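Local coordinates for protein methionine gamma-lyase (Trichomonas vaginalis, PDB 1E5F) that belongs to the Cys/Met metabolism family of pyridoxal-5'-phosphate-dependent enzymes and binds this cofactor close to the boundary between two of its four subunits, at residues V81-G86 with T241-S246; S85-I90 with G112-L117; G101-S106 with G126-F131; S106-Y111 with E363-T368; A183-C188 with V203-T208. All blocks are in the same frame, centred on the assembly; numbering follows the deposited sequence. Where two conformers were deposited one is given.

Contact 1: V81-G86 with T241-S246; sequences VATSSG and TGSVIS. With PLP (pyridoxal-5'-phosphate), chain C; GOL (glycerol), chain G.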
# COMPACT_ATOMS: atom_id res chain seq x y z
N VAL A 81 -5.41 1.52 -22.35
CA VAL A 81 -5.63 0.35 -21.52
C VAL A 81 -4.30 0.06 -20.76
O VAL A 81 -3.26 0.01 -21.40
CB VAL A 81 -5.97 -0.88 -22.35
CG1 VAL A 81 -6.07 -2.11 -21.52
CG2 VAL A 81 -7.29 -0.56 -23.14
N ALA A 82 -4.43 -0.01 -19.43
CA ALA A 82 -3.25 -0.29 -18.61
C ALA A 82 -3.14 -1.73 -18.29
O ALA A 82 -4.14 -2.44 -18.36
CB ALA A 82 -3.29 0.43 -17.26
N THR A 83 -1.93 -2.25 -18.13
CA THR A 83 -1.77 -3.63 -17.93
C THR A 83 -0.70 -3.84 -16.82
O THR A 83 -0.11 -2.87 -16.37
CB THR A 83 -1.29 -4.41 -19.15
OG1 THR A 83 0.09 -4.08 -19.42
CG2 THR A 83 -2.20 -4.25 -20.35
N SER A 84 -0.57 -5.13 -16.48
CA SER A 84 0.32 -5.47 -15.39
C SER A 84 1.74 -5.79 -15.88
O SER A 84 2.49 -6.13 -15.01
CB SER A 84 -0.29 -6.51 -14.44
OG SER A 84 -0.06 -7.79 -15.02
N SER A 85 2.16 -5.44 -17.08
CA SER A 85 3.56 -5.45 -17.49
C SER A 85 3.57 -4.94 -18.95
O SER A 85 2.55 -5.00 -19.63
CB SER A 85 4.31 -6.76 -17.47
OG SER A 85 3.62 -7.70 -18.35
N GLY A 86 4.72 -4.41 -19.31
CA GLY A 86 4.91 -4.00 -20.71
C GLY A 86 4.69 -5.24 -21.59
O GLY A 86 4.04 -5.04 -22.61
N THR A 241 -4.82 -12.52 -21.91
CA THR A 241 -3.58 -12.45 -21.08
C THR A 241 -3.98 -12.47 -19.60
O THR A 241 -3.11 -12.80 -18.80
CB THR A 241 -2.77 -11.22 -21.35
OG1 THR A 241 -3.54 -10.12 -21.01
CG2 THR A 241 -2.35 -11.08 -22.81
N GLY A 242 -5.07 -11.82 -19.21
CA GLY A 242 -5.35 -11.73 -17.75
C GLY A 242 -4.31 -10.84 -17.12
O GLY A 242 -4.05 -10.92 -15.90
N SER A 243 -3.83 -9.87 -17.90
CA SER A 243 -2.79 -8.98 -17.42
C SER A 243 -3.44 -7.80 -16.76
O SER A 243 -3.60 -6.74 -17.32
CB SER A 243 -1.90 -8.52 -18.64
OG SER A 243 -0.73 -7.89 -18.09
N VAL A 244 -4.00 -7.98 -15.57
CA VAL A 244 -4.80 -6.99 -14.93
C VAL A 244 -3.92 -6.19 -13.92
O VAL A 244 -3.50 -6.76 -12.90
CB VAL A 244 -5.90 -7.78 -14.17
CG1 VAL A 244 -6.65 -6.77 -13.32
CG2 VAL A 244 -6.86 -8.47 -15.13
N ILE A 245 -3.82 -4.90 -14.13
CA ILE A 245 -3.00 -4.07 -13.22
C ILE A 245 -3.66 -4.02 -11.85
O ILE A 245 -4.86 -3.84 -11.71
CB ILE A 245 -2.67 -2.71 -13.79
CG1 ILE A 245 -1.62 -1.89 -13.04
CG2 ILE A 245 -3.95 -1.90 -13.95
CD1 ILE A 245 -1.12 -0.58 -13.74
N SER A 246 -2.90 -4.00 -10.83
CA SER A 246 -3.32 -3.72 -9.43
C SER A 246 -3.72 -2.24 -9.40
O SER A 246 -2.87 -1.41 -9.68
CB SER A 246 -2.14 -3.79 -8.47
OG SER A 246 -2.49 -3.36 -7.13
N1 PLP C . 9.14 -2.55 -24.09
C2 PLP C . 10.45 -2.21 -24.10
C2A PLP C . 11.18 -1.21 -24.94
C3 PLP C . 11.03 -2.53 -22.85
O3 PLP C . 12.32 -2.11 -22.70
C4 PLP C . 10.49 -3.42 -21.94
C4A PLP C . 11.56 -3.86 -20.86
C5 PLP C . 9.38 -4.08 -22.31
C6 PLP C . 8.70 -3.66 -23.45
C5A PLP C . 8.67 -5.03 -21.41
O4P PLP C . 8.05 -4.28 -20.26
P PLP C . 7.83 -5.07 -18.89
O1P PLP C . 9.22 -5.34 -18.45
O2P PLP C . 7.14 -4.05 -18.10
O3P PLP C . 7.04 -6.37 -19.12
C1 GOL G . -6.70 -4.16 -15.99
O1 GOL G . -5.34 -4.06 -16.48
C2 GOL G . -7.51 -2.85 -16.21
O2 GOL G . -8.67 -2.74 -15.35
C3 GOL G . -8.15 -2.88 -17.64
O3 GOL G . -9.11 -3.95 -17.37
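Ser-243 OG receives the backbone N-H of Ser-84 across a 3.2 Å gap from N to OG, a bent bond with 141° at the hydrogen. With OG anti to its own backbone N (chi1 -167°), Ser-243 also sets this atom 3.7 Å from Thr-83 CB. Ile-245 packs against the carbonyl oxygen of Thr-83, its CD1 3.6 Å from that O, while its CG2 meets Ala-82 CB at 4.1 Å. A glycerol, probably from the crystallisation liquor, bridges the backbones: its O1 donates to Ala-82 O and accepts from Ile-245 N. Further out, Thr-83 OG1 donates to Ser-85 O (2.6 Å) from above the carbonyl plane, and Thr-241 OG1 holds Ser-243 N in an ST turn. The hydroxyls of Ser-84 and Ser-243 have stronger partners on the second subunit, Ser-84 OG and Gly-242 O. Gly-86 N donates a hydrogen bond to phosphate O2P of pyridoxal-5'-phosphate at 2.7 Å, so the strand end of 81-86 leads into the cofactor's phosphate-binding turn, at a subunit interface.

Contact 2: S85-I90 with G112-L117; sequences SGMGAI and GCTHAL. With PLP (pyridoxal-5'-phosphate), chain C.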
# COMPACT_ATOMS: atom_id res chain seq x y z
N SER A 85 2.16 -5.44 -17.08
CA SER A 85 3.56 -5.45 -17.49
C SER A 85 3.57 -4.94 -18.95
O SER A 85 2.55 -5.00 -19.63
CB SER A 85 4.31 -6.76 -17.47
OG SER A 85 3.62 -7.70 -18.35
N GLY A 86 4.72 -4.41 -19.31
CA GLY A 86 4.91 -4.00 -20.71
C GLY A 86 4.69 -5.24 -21.59
O GLY A 86 4.04 -5.04 -22.61
N MET A 87 5.24 -6.46 -21.24
CA MET A 87 4.94 -7.56 -22.14
C MET A 87 3.45 -7.77 -22.33
O MET A 87 2.89 -8.16 -23.35
CB MET A 87 5.66 -8.83 -21.58
CG MET A 87 7.23 -8.81 -21.71
SD MET A 87 7.71 -8.11 -23.40
CE MET A 87 6.94 -9.42 -24.40
N GLY A 88 2.70 -7.58 -21.17
CA GLY A 88 1.24 -7.79 -21.22
C GLY A 88 0.56 -6.79 -22.14
O GLY A 88 -0.44 -7.12 -22.77
N ALA A 89 1.03 -5.54 -22.17
CA ALA A 89 0.46 -4.59 -23.12
C ALA A 89 0.71 -5.01 -24.60
O ALA A 89 -0.20 -5.01 -25.41
CB ALA A 89 1.12 -3.27 -22.92
N ILE A 90 1.95 -5.43 -24.89
CA ILE A 90 2.28 -5.89 -26.21
C ILE A 90 1.46 -7.16 -26.59
O ILE A 90 0.95 -7.24 -27.72
CB ILE A 90 3.78 -6.19 -26.32
CG1 ILE A 90 4.57 -4.85 -26.10
CG2 ILE A 90 4.02 -6.69 -27.77
CD1 ILE A 90 6.00 -4.99 -25.66
N GLY A 112 14.62 -7.80 -25.94
CA GLY A 112 14.76 -9.26 -25.98
C GLY A 112 13.46 -10.04 -25.89
O GLY A 112 13.19 -10.83 -26.79
N CYS A 113 12.66 -9.84 -24.85
CA CYS A 113 11.43 -10.50 -24.58
C CYS A 113 10.37 -10.28 -25.63
O CYS A 113 9.60 -11.20 -26.00
CB CYS A 113 10.94 -10.11 -23.12
SG CYS A 113 12.24 -10.65 -21.92
N THR A 114 10.27 -9.15 -26.25
CA THR A 114 9.31 -9.04 -27.33
C THR A 114 9.68 -9.87 -28.56
O THR A 114 8.89 -10.54 -29.28
CB THR A 114 9.36 -7.56 -27.72
OG1 THR A 114 9.22 -6.76 -26.58
CG2 THR A 114 8.30 -7.37 -28.76
N HIS A 115 11.00 -9.90 -28.82
CA HIS A 115 11.55 -10.69 -29.93
C HIS A 115 11.23 -12.16 -29.69
O HIS A 115 10.73 -12.79 -30.62
CB HIS A 115 13.11 -10.52 -29.91
CG HIS A 115 13.69 -10.89 -31.27
ND1 HIS A 115 13.93 -12.29 -31.60
CD2 HIS A 115 14.07 -10.11 -32.30
CE1 HIS A 115 14.42 -12.21 -32.84
NE2 HIS A 115 14.49 -10.95 -33.30
N ALA A 116 11.39 -12.64 -28.42
CA ALA A 116 11.00 -14.04 -28.22
C ALA A 116 9.55 -14.28 -28.43
O ALA A 116 9.09 -15.31 -28.93
CB ALA A 116 11.39 -14.49 -26.78
N LEU A 117 8.72 -13.38 -27.91
CA LEU A 117 7.24 -13.53 -28.05
C LEU A 117 6.91 -13.69 -29.58
O LEU A 117 6.12 -14.48 -29.97
CB LEU A 117 6.52 -12.22 -27.64
CG LEU A 117 5.06 -12.04 -27.92
CD1 LEU A 117 4.13 -13.09 -27.16
CD2 LEU A 117 4.59 -10.66 -27.52
N1 PLP C . 9.14 -2.55 -24.09
C2 PLP C . 10.45 -2.21 -24.10
C2A PLP C . 11.18 -1.21 -24.94
C3 PLP C . 11.03 -2.53 -22.85
O3 PLP C . 12.32 -2.11 -22.70
C4 PLP C . 10.49 -3.42 -21.94
C4A PLP C . 11.56 -3.86 -20.86
C5 PLP C . 9.38 -4.08 -22.31
C6 PLP C . 8.70 -3.66 -23.45
C5A PLP C . 8.67 -5.03 -21.41
O4P PLP C . 8.05 -4.28 -20.26
P PLP C . 7.83 -5.07 -18.89
O1P PLP C . 9.22 -5.34 -18.45
O2P PLP C . 7.14 -4.05 -18.10
O3P PLP C . 7.04 -6.37 -19.12
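Met-87 and Ile-90 of helix 86-97 face Cys-113, Thr-114 and Leu-117 of helix 112-124, two helices of the fold type I PLP-enzyme core whose short segments run 36° apart with axes 10.6 Å from each other. Met-87 does most of the reaching. Bends at chi2 (-42°) and chi3 (-63°) swing its thioether over to the second helix, where SD lies 3.8 Å from Cys-113 CB and its side chain slants past that of Thr-114. The methyl carries on along the second helix, CE sitting 3.6 Å from Cys-113 O and 4.1 Å from Leu-117 CD2. One turn on, Ile-90 points at the other helix and divides its branches: CG2 leans obliquely on Leu-117 CD2, whereas CD1 comes within 3.8 Å of Thr-114 OG1, the two side chains crossing at about a right angle. Tyr-152 of strand 148-154 covers Ile-90 and Thr-114, and Lys-238 of the second subunit packs against Met-87 and Cys-113. The contact is buried and mostly apolar, with Thr-114 OG1 included. At the N-terminus of helix 86-97, Ser-85 OG caps Gly-88 N and is also bonded to Gly-242 O of the second subunit, and Met-87 N donates to phosphate O3P of pyridoxal-5'-phosphate at 2.8 Å, so that the helix start faces the anion. The cofactor ring also touches this layer, with Ile-90 CD1 3.7 Å from its C6.

Contact 3: G101-S106 with G126-F131; sequences GDHLIS and GIQVDF
His-103 to Ser-106 pair with Gln-128 to Phe-131 as neighbouring parallel strands of a beta-alpha-beta unit, helix 112-124 forming the crossover. The backbone bonds alternate: Gln-128 N donates to Asp-102 O (2.8 Å), Leu-104 N to Gln-128 O (2.6 Å), Asp-130 N to Leu-104 O (3.1 Å) and Ser-106 N to Asp-130 O (3.0 Å). His-103 and Ile-105 turn their backbone groups to strand 148-154 on the other side. The His-103 ring uses both nitrogens. NE2 donates to Asp-130 OD2 at 2.8 Å, meeting the carboxylate on its anti side with the ring plane turned 64° from it, while ND1 is bonded to Thr-148 OG1. Asp-102 OD1 makes a salt bridge with Lys-99, and Gln-128 OE1 has a weak bond to Asn-147. On the face opposite His-103, Leu-104 and Val-129 lie side by side, pointing the same way, with Leu-104 CD2 4.0 Å from Val-129 CG1. That methyl, CG1, also sits over one face of the Phe-131 ring, offset toward its rim.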
# COMPACT_ATOMS: atom_id res chain seq x y z
N GLY A 101 -2.36 -17.66 -39.37
CA GLY A 101 -2.65 -17.26 -40.76
C GLY A 101 -2.36 -15.80 -40.99
O GLY A 101 -1.97 -15.50 -42.17
N ASP A 102 -2.43 -14.89 -39.95
CA ASP A 102 -2.03 -13.53 -40.30
C ASP A 102 -0.50 -13.43 -40.40
O ASP A 102 0.30 -14.32 -40.05
CB ASP A 102 -2.49 -12.62 -39.16
CG ASP A 102 -3.99 -12.50 -39.13
OD1 ASP A 102 -4.63 -12.84 -40.15
OD2 ASP A 102 -4.44 -12.05 -38.05
N HIS A 103 -0.10 -12.22 -40.88
CA HIS A 103 1.35 -12.00 -41.01
C HIS A 103 1.77 -10.82 -40.15
O HIS A 103 0.99 -9.84 -40.10
CB HIS A 103 1.78 -11.76 -42.44
CG HIS A 103 3.22 -11.44 -42.68
ND1 HIS A 103 3.50 -10.30 -43.49
CD2 HIS A 103 4.36 -12.08 -42.44
CE1 HIS A 103 4.86 -10.27 -43.59
NE2 HIS A 103 5.41 -11.35 -42.93
N LEU A 104 2.98 -10.95 -39.60
CA LEU A 104 3.48 -9.85 -38.81
C LEU A 104 4.87 -9.36 -39.25
O LEU A 104 5.74 -10.14 -39.31
CB LEU A 104 3.39 -10.14 -37.25
CG LEU A 104 4.08 -8.94 -36.46
CD1 LEU A 104 3.44 -8.86 -35.04
CD2 LEU A 104 5.55 -9.13 -36.11
N ILE A 105 5.07 -8.06 -39.43
CA ILE A 105 6.40 -7.56 -39.76
C ILE A 105 6.95 -6.79 -38.54
O ILE A 105 6.30 -5.92 -37.95
CB ILE A 105 6.27 -6.53 -40.94
CG1 ILE A 105 5.99 -7.31 -42.20
CG2 ILE A 105 7.59 -5.78 -41.16
CD1 ILE A 105 5.64 -6.38 -43.37
N SER A 106 8.13 -7.01 -38.08
CA SER A 106 8.73 -6.32 -37.00
C SER A 106 10.17 -5.92 -37.29
O SER A 106 10.91 -6.63 -37.93
CB SER A 106 8.84 -7.28 -35.82
OG SER A 106 9.58 -6.78 -34.70
N GLY A 126 0.56 -20.16 -35.41
CA GLY A 126 0.26 -20.16 -36.83
C GLY A 126 0.39 -18.75 -37.45
O GLY A 126 -0.33 -18.43 -38.42
N ILE A 127 1.02 -17.81 -36.70
CA ILE A 127 1.13 -16.46 -37.23
C ILE A 127 2.41 -16.46 -38.03
O ILE A 127 3.34 -17.01 -37.45
CB ILE A 127 1.10 -15.36 -36.12
CG1 ILE A 127 -0.38 -15.27 -35.65
CG2 ILE A 127 1.44 -13.98 -36.56
CD1 ILE A 127 -0.38 -14.80 -34.22
N GLN A 128 2.49 -15.78 -39.19
CA GLN A 128 3.83 -15.64 -39.77
C GLN A 128 4.54 -14.36 -39.35
O GLN A 128 3.93 -13.33 -39.27
CB GLN A 128 3.74 -15.72 -41.30
CG GLN A 128 2.69 -16.66 -41.84
CD GLN A 128 2.26 -16.40 -43.27
OE1 GLN A 128 1.17 -16.77 -43.75
NE2 GLN A 128 2.94 -15.72 -44.12
N VAL A 129 5.84 -14.39 -39.07
CA VAL A 129 6.56 -13.25 -38.65
C VAL A 129 7.84 -13.01 -39.48
O VAL A 129 8.65 -13.92 -39.53
CB VAL A 129 7.00 -13.55 -37.17
CG1 VAL A 129 7.81 -12.45 -36.56
CG2 VAL A 129 5.76 -13.72 -36.29
N ASP A 130 8.21 -11.83 -39.98
CA ASP A 130 9.55 -11.59 -40.45
C ASP A 130 10.14 -10.37 -39.68
O ASP A 130 9.43 -9.35 -39.45
CB ASP A 130 9.56 -11.01 -41.91
CG ASP A 130 9.07 -12.15 -42.84
OD1 ASP A 130 9.72 -13.19 -42.94
OD2 ASP A 130 7.98 -12.27 -43.32
N PHE A 131 11.38 -10.50 -39.28
CA PHE A 131 12.15 -9.52 -38.65
C PHE A 131 13.01 -8.81 -39.66
O PHE A 131 13.69 -9.54 -40.44
CB PHE A 131 13.12 -10.24 -37.71
CG PHE A 131 12.42 -10.83 -36.49
CD1 PHE A 131 11.88 -10.02 -35.50
CD2 PHE A 131 12.30 -12.21 -36.38
CE1 PHE A 131 11.32 -10.64 -34.40
CE2 PHE A 131 11.86 -12.82 -35.24
CZ PHE A 131 11.27 -12.00 -34.26

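Contact 4: S106-Y111 with E363-T368; sequences SDECLY and EAAGIT. With PLP (pyridoxal-5'-phosphate), chain C.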
# COMPACT_ATOMS: atom_id res chain seq x y z
N SER A 106 8.13 -7.01 -38.08
CA SER A 106 8.73 -6.32 -37.00
C SER A 106 10.17 -5.92 -37.29
O SER A 106 10.91 -6.63 -37.93
CB SER A 106 8.84 -7.28 -35.82
OG SER A 106 9.58 -6.78 -34.70
N ASP A 107 10.56 -4.93 -36.53
CA ASP A 107 11.93 -4.48 -36.64
C ASP A 107 12.67 -5.57 -35.89
O ASP A 107 12.06 -6.16 -35.01
CB ASP A 107 12.21 -3.11 -36.07
CG ASP A 107 13.58 -2.60 -36.55
OD1 ASP A 107 14.58 -2.97 -35.90
OD2 ASP A 107 13.70 -1.86 -37.52
N GLU A 108 13.76 -5.92 -36.53
CA GLU A 108 14.58 -6.92 -35.86
C GLU A 108 15.20 -6.42 -34.59
O GLU A 108 15.73 -7.24 -33.87
CB GLU A 108 15.66 -7.25 -36.97
CG GLU A 108 16.64 -6.08 -37.20
CD GLU A 108 17.74 -6.46 -38.24
OE1 GLU A 108 18.01 -7.63 -38.54
OE2 GLU A 108 18.44 -5.57 -38.76
N CYS A 109 15.43 -5.09 -34.38
CA CYS A 109 16.07 -4.74 -33.12
C CYS A 109 14.97 -4.35 -32.14
O CYS A 109 14.52 -3.15 -32.17
CB CYS A 109 17.12 -3.66 -33.29
SG CYS A 109 18.01 -3.27 -31.75
N LEU A 110 14.66 -5.15 -31.19
CA LEU A 110 13.60 -5.11 -30.21
C LEU A 110 14.21 -5.48 -28.84
O LEU A 110 15.24 -6.15 -28.62
CB LEU A 110 12.69 -6.29 -30.57
CG LEU A 110 11.35 -6.18 -31.23
CD1 LEU A 110 11.27 -4.85 -32.04
CD2 LEU A 110 11.03 -7.29 -32.18
N TYR A 111 13.46 -5.03 -27.87
CA TYR A 111 13.62 -5.68 -26.54
C TYR A 111 13.76 -7.21 -26.73
O TYR A 111 12.97 -7.92 -27.32
CB TYR A 111 12.47 -5.23 -25.68
CG TYR A 111 12.58 -5.78 -24.29
CD1 TYR A 111 13.77 -5.86 -23.59
CD2 TYR A 111 11.45 -6.30 -23.66
CE1 TYR A 111 13.85 -6.38 -22.32
CE2 TYR A 111 11.51 -6.79 -22.36
CZ TYR A 111 12.69 -6.85 -21.68
OH TYR A 111 12.75 -7.35 -20.41
N GLU A 363 23.61 -10.23 -33.26
CA GLU A 363 24.70 -9.66 -34.05
C GLU A 363 24.14 -9.00 -35.26
O GLU A 363 24.49 -7.83 -35.43
CB GLU A 363 25.87 -10.65 -34.19
CG GLU A 363 26.55 -10.74 -32.82
CD GLU A 363 27.39 -11.99 -32.75
OE1 GLU A 363 27.01 -12.93 -33.49
OE2 GLU A 363 28.44 -12.10 -32.07
N ALA A 364 23.16 -9.58 -35.94
CA ALA A 364 22.58 -8.90 -37.12
C ALA A 364 21.98 -7.54 -36.82
O ALA A 364 22.09 -6.56 -37.57
CB ALA A 364 21.56 -9.87 -37.74
N ALA A 365 21.42 -7.41 -35.59
CA ALA A 365 20.90 -6.11 -35.18
C ALA A 365 21.89 -5.16 -34.52
O ALA A 365 21.53 -4.08 -34.06
CB ALA A 365 19.65 -6.28 -34.26
N GLY A 366 23.17 -5.49 -34.42
CA GLY A 366 24.18 -4.56 -33.96
C GLY A 366 24.38 -4.75 -32.47
O GLY A 366 25.00 -3.87 -31.89
N ILE A 367 23.83 -5.83 -31.92
CA ILE A 367 24.11 -5.93 -30.46
C ILE A 367 25.42 -6.65 -30.37
O ILE A 367 25.38 -7.86 -30.64
CB ILE A 367 22.91 -6.51 -29.73
CG1 ILE A 367 21.75 -5.47 -29.87
CG2 ILE A 367 23.23 -6.84 -28.29
CD1 ILE A 367 20.43 -6.26 -29.81
N THR A 368 26.58 -6.13 -30.10
CA THR A 368 27.86 -6.82 -30.02
C THR A 368 28.01 -7.19 -28.58
O THR A 368 27.38 -6.56 -27.72
CB THR A 368 29.05 -5.87 -30.30
OG1 THR A 368 29.38 -4.93 -29.23
CG2 THR A 368 28.76 -4.98 -31.51
N1 PLP C . 9.14 -2.55 -24.09
C2 PLP C . 10.45 -2.21 -24.10
C2A PLP C . 11.18 -1.21 -24.94
C3 PLP C . 11.03 -2.53 -22.85
O3 PLP C . 12.32 -2.11 -22.70
C4 PLP C . 10.49 -3.42 -21.94
C4A PLP C . 11.56 -3.86 -20.86
C5 PLP C . 9.38 -4.08 -22.31
C6 PLP C . 8.70 -3.66 -23.45
C5A PLP C . 8.67 -5.03 -21.41
O4P PLP C . 8.05 -4.28 -20.26
P PLP C . 7.83 -5.07 -18.89
O1P PLP C . 9.22 -5.34 -18.45
O2P PLP C . 7.14 -4.05 -18.10
O3P PLP C . 7.04 -6.37 -19.12
O HOH W 1 20.77 -7.02 -40.51
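Cys-109 and Ala-365 form the close part of the contact, methylene against methyl, with Cys-109 CB 3.8 Å from Ala-365 CB. Ala-365 CB also lies 4.1 Å from the carbonyl O of Glu-108. Ile-367 packs beside this point on Pro-159 and Thr-160 of the same chain. The turn carrying Cys-109 is held by an Asx turn: its N donates to Asp-107 OD1 at 2.7 Å and a nearly straight 167°, while the same oxygen is in a salt bridge with Lys-162 and Asp-107 OD2 is bonded to Thr-134. Opposite it, helix 359-364 ends in a Schellman motif at Gly-366, whose positive phi turns the chain toward strand 371-375. The contact thereby joins the end of a strand of the seven-stranded sheet to the chain that enters the five-stranded one. Glu-108 marks the looser side. Its chain, extended beyond CG, carries the carboxylate alongside Ala-364, with OE2 still 4.0 Å from Ala-364 O; a water lies 3.3 Å from each of these two oxygens, long bonds that need not both form at once. At the inner end of the same loop, Tyr-111 lays one ring face against pyridoxal-5'-phosphate, Tyr-111 CE2 coming 3.3 Å from its C4A.

Contact 5: A183-C188 with V203-T208; sequences ADNTFC and VVHSAT. With PLP (pyridoxal-5'-phosphate), chain C.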
# COMPACT_ATOMS: atom_id res chain seq x y z
N ALA A 183 3.86 1.18 -32.38
CA ALA A 183 5.20 1.68 -31.99
C ALA A 183 5.43 1.52 -30.47
O ALA A 183 4.44 1.79 -29.73
CB ALA A 183 5.22 3.10 -32.42
N ASP A 184 6.52 0.81 -30.12
CA ASP A 184 6.74 0.78 -28.62
C ASP A 184 7.47 2.04 -28.20
O ASP A 184 8.60 2.31 -28.60
CB ASP A 184 7.54 -0.46 -28.27
CG ASP A 184 7.80 -0.65 -26.78
OD1 ASP A 184 7.91 0.34 -26.05
OD2 ASP A 184 8.26 -1.77 -26.39
N ASN A 185 6.84 3.00 -27.50
CA ASN A 185 7.33 4.33 -27.20
C ASN A 185 7.97 4.44 -25.87
O ASN A 185 8.15 5.46 -25.23
CB ASN A 185 6.11 5.31 -27.34
CG ASN A 185 6.49 6.80 -27.42
OD1 ASN A 185 7.56 7.13 -28.01
ND2 ASN A 185 5.74 7.77 -26.86
N THR A 186 8.40 3.29 -25.33
CA THR A 186 8.89 3.27 -23.92
C THR A 186 10.05 4.22 -23.66
O THR A 186 10.03 4.99 -22.72
CB THR A 186 9.29 1.84 -23.57
OG1 THR A 186 8.17 0.92 -23.61
CG2 THR A 186 9.92 1.69 -22.20
N PHE A 187 11.04 4.17 -24.52
CA PHE A 187 12.29 4.92 -24.36
C PHE A 187 12.09 6.39 -24.56
O PHE A 187 12.78 7.10 -23.85
CB PHE A 187 13.33 4.47 -25.39
CG PHE A 187 14.07 3.23 -25.06
CD1 PHE A 187 13.59 2.32 -24.12
CD2 PHE A 187 15.27 2.96 -25.75
CE1 PHE A 187 14.41 1.26 -23.78
CE2 PHE A 187 16.02 1.86 -25.47
CZ PHE A 187 15.63 1.03 -24.40
N CYS A 188 11.00 6.77 -25.20
CA CYS A 188 10.79 8.19 -25.26
C CYS A 188 9.89 8.70 -24.17
O CYS A 188 10.11 9.82 -23.63
CB CYS A 188 10.18 8.54 -26.61
SG CYS A 188 11.28 8.35 -28.06
N VAL A 203 0.14 2.70 -29.79
CA VAL A 203 1.35 3.00 -29.08
C VAL A 203 1.35 2.21 -27.79
O VAL A 203 0.40 2.33 -27.01
CB VAL A 203 1.50 4.51 -28.70
CG1 VAL A 203 2.78 4.77 -27.90
CG2 VAL A 203 1.46 5.38 -29.94
N VAL A 204 2.40 1.44 -27.53
CA VAL A 204 2.53 0.66 -26.31
C VAL A 204 3.72 1.16 -25.49
O VAL A 204 4.67 1.79 -25.99
CB VAL A 204 2.65 -0.83 -26.58
CG1 VAL A 204 1.46 -1.55 -27.29
CG2 VAL A 204 3.91 -1.09 -27.41
N HIS A 205 3.65 0.90 -24.13
CA HIS A 205 4.71 1.28 -23.22
C HIS A 205 4.89 0.21 -22.15
O HIS A 205 3.97 -0.38 -21.67
CB HIS A 205 4.47 2.51 -22.27
CG HIS A 205 4.36 3.81 -23.02
ND1 HIS A 205 5.47 4.62 -23.18
CD2 HIS A 205 3.34 4.42 -23.66
CE1 HIS A 205 5.09 5.69 -23.93
NE2 HIS A 205 3.76 5.58 -24.17
N SER A 206 6.12 0.22 -21.70
CA SER A 206 6.46 -0.48 -20.48
C SER A 206 6.42 0.72 -19.52
O SER A 206 7.32 1.57 -19.46
CB SER A 206 7.80 -1.19 -20.37
OG SER A 206 8.05 -1.62 -19.05
N ALA A 207 5.36 0.81 -18.74
CA ALA A 207 5.24 1.91 -17.77
C ALA A 207 6.13 1.57 -16.55
O ALA A 207 6.57 2.48 -15.86
CB ALA A 207 3.78 2.09 -17.23
N THR A 208 6.72 0.35 -16.47
CA THR A 208 7.66 0.05 -15.47
C THR A 208 8.91 0.96 -15.63
O THR A 208 9.77 1.06 -14.70
CB THR A 208 8.30 -1.33 -15.73
OG1 THR A 208 7.21 -2.16 -16.06
CG2 THR A 208 9.25 -1.84 -14.67
N1 PLP C . 9.14 -2.55 -24.09
C2 PLP C . 10.45 -2.21 -24.10
C2A PLP C . 11.18 -1.21 -24.94
C3 PLP C . 11.03 -2.53 -22.85
O3 PLP C . 12.32 -2.11 -22.70
C4 PLP C . 10.49 -3.42 -21.94
C4A PLP C . 11.56 -3.86 -20.86
C5 PLP C . 9.38 -4.08 -22.31
C6 PLP C . 8.70 -3.66 -23.45
C5A PLP C . 8.67 -5.03 -21.41
O4P PLP C . 8.05 -4.28 -20.26
P PLP C . 7.83 -5.07 -18.89
O1P PLP C . 9.22 -5.34 -18.45
O2P PLP C . 7.14 -4.05 -18.10
O3P PLP C . 7.04 -6.37 -19.12
O HOH W 2 7.64 5.63 -21.69
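Ala-183 and Asp-184 pair in parallel with Val-203 and Val-204 through two backbone bonds, Val-204 N to Ala-183 O (3.0 Å) and Asn-185 N to Val-204 O (2.9 Å). Beyond them a side chain takes over: Thr-186 OG1 accepts from Ser-206 N at 2.9 Å and donates to Asp-184 OD1. That carboxylate oxygen also receives Thr-186 N, an Asx turn, so two donors fix its rotation. Carbon-to-carbon contacts are made by Asn-185 CB, 3.4 Å from Val-203 CG1, and by Val-204 CG2 against Asp-184 CB. Asn-185 and His-205 run side by side with amide and ring planes 56° apart, and ND2 of the one and NE2 of the other both bond to Glu-75; a water links His-205 ND1 to Thr-186 O. Several side chains meet the cofactor. Asp-184 OD2 lies 2.6 Å from N1 of pyridoxal-5'-phosphate, and Thr-208 OG1 donates to phosphate O2P (2.8 Å). Ser-206 OG lies within bonding distance of O2P and O4P, its one proton not settled between them. A carboxylate this close to N1 would probably help keep that ring nitrogen protonated, as in other fold type I enzymes, and Thr-186, itself touching the cofactor, probably helps orient it.

Contacts 1, 3, 4 and 5 all reach the seven-stranded sheet, with strand 79-83 at one edge and strand 128-132 at the other within this chain; contact 2 pairs two helices that follow its strands. Contacts 1 and 2 share Ser-85 and Gly-86, and contacts 3 and 4 share Ser-106. Contact 2 lies about 11 Å from contact 5 and about 12 Å from contact 1, centre to centre, whereas contacts 1 and 4 are about 26 Å apart. Along the chain, contact 5 is nested inside the loops closed by contacts 1 and 4. Contacts 1, 2, 4 and 5 touch one pyridoxal-5'-phosphate, so distant parts of the sequence converge on the cofactor; contact 3 stands off at the sheet edge.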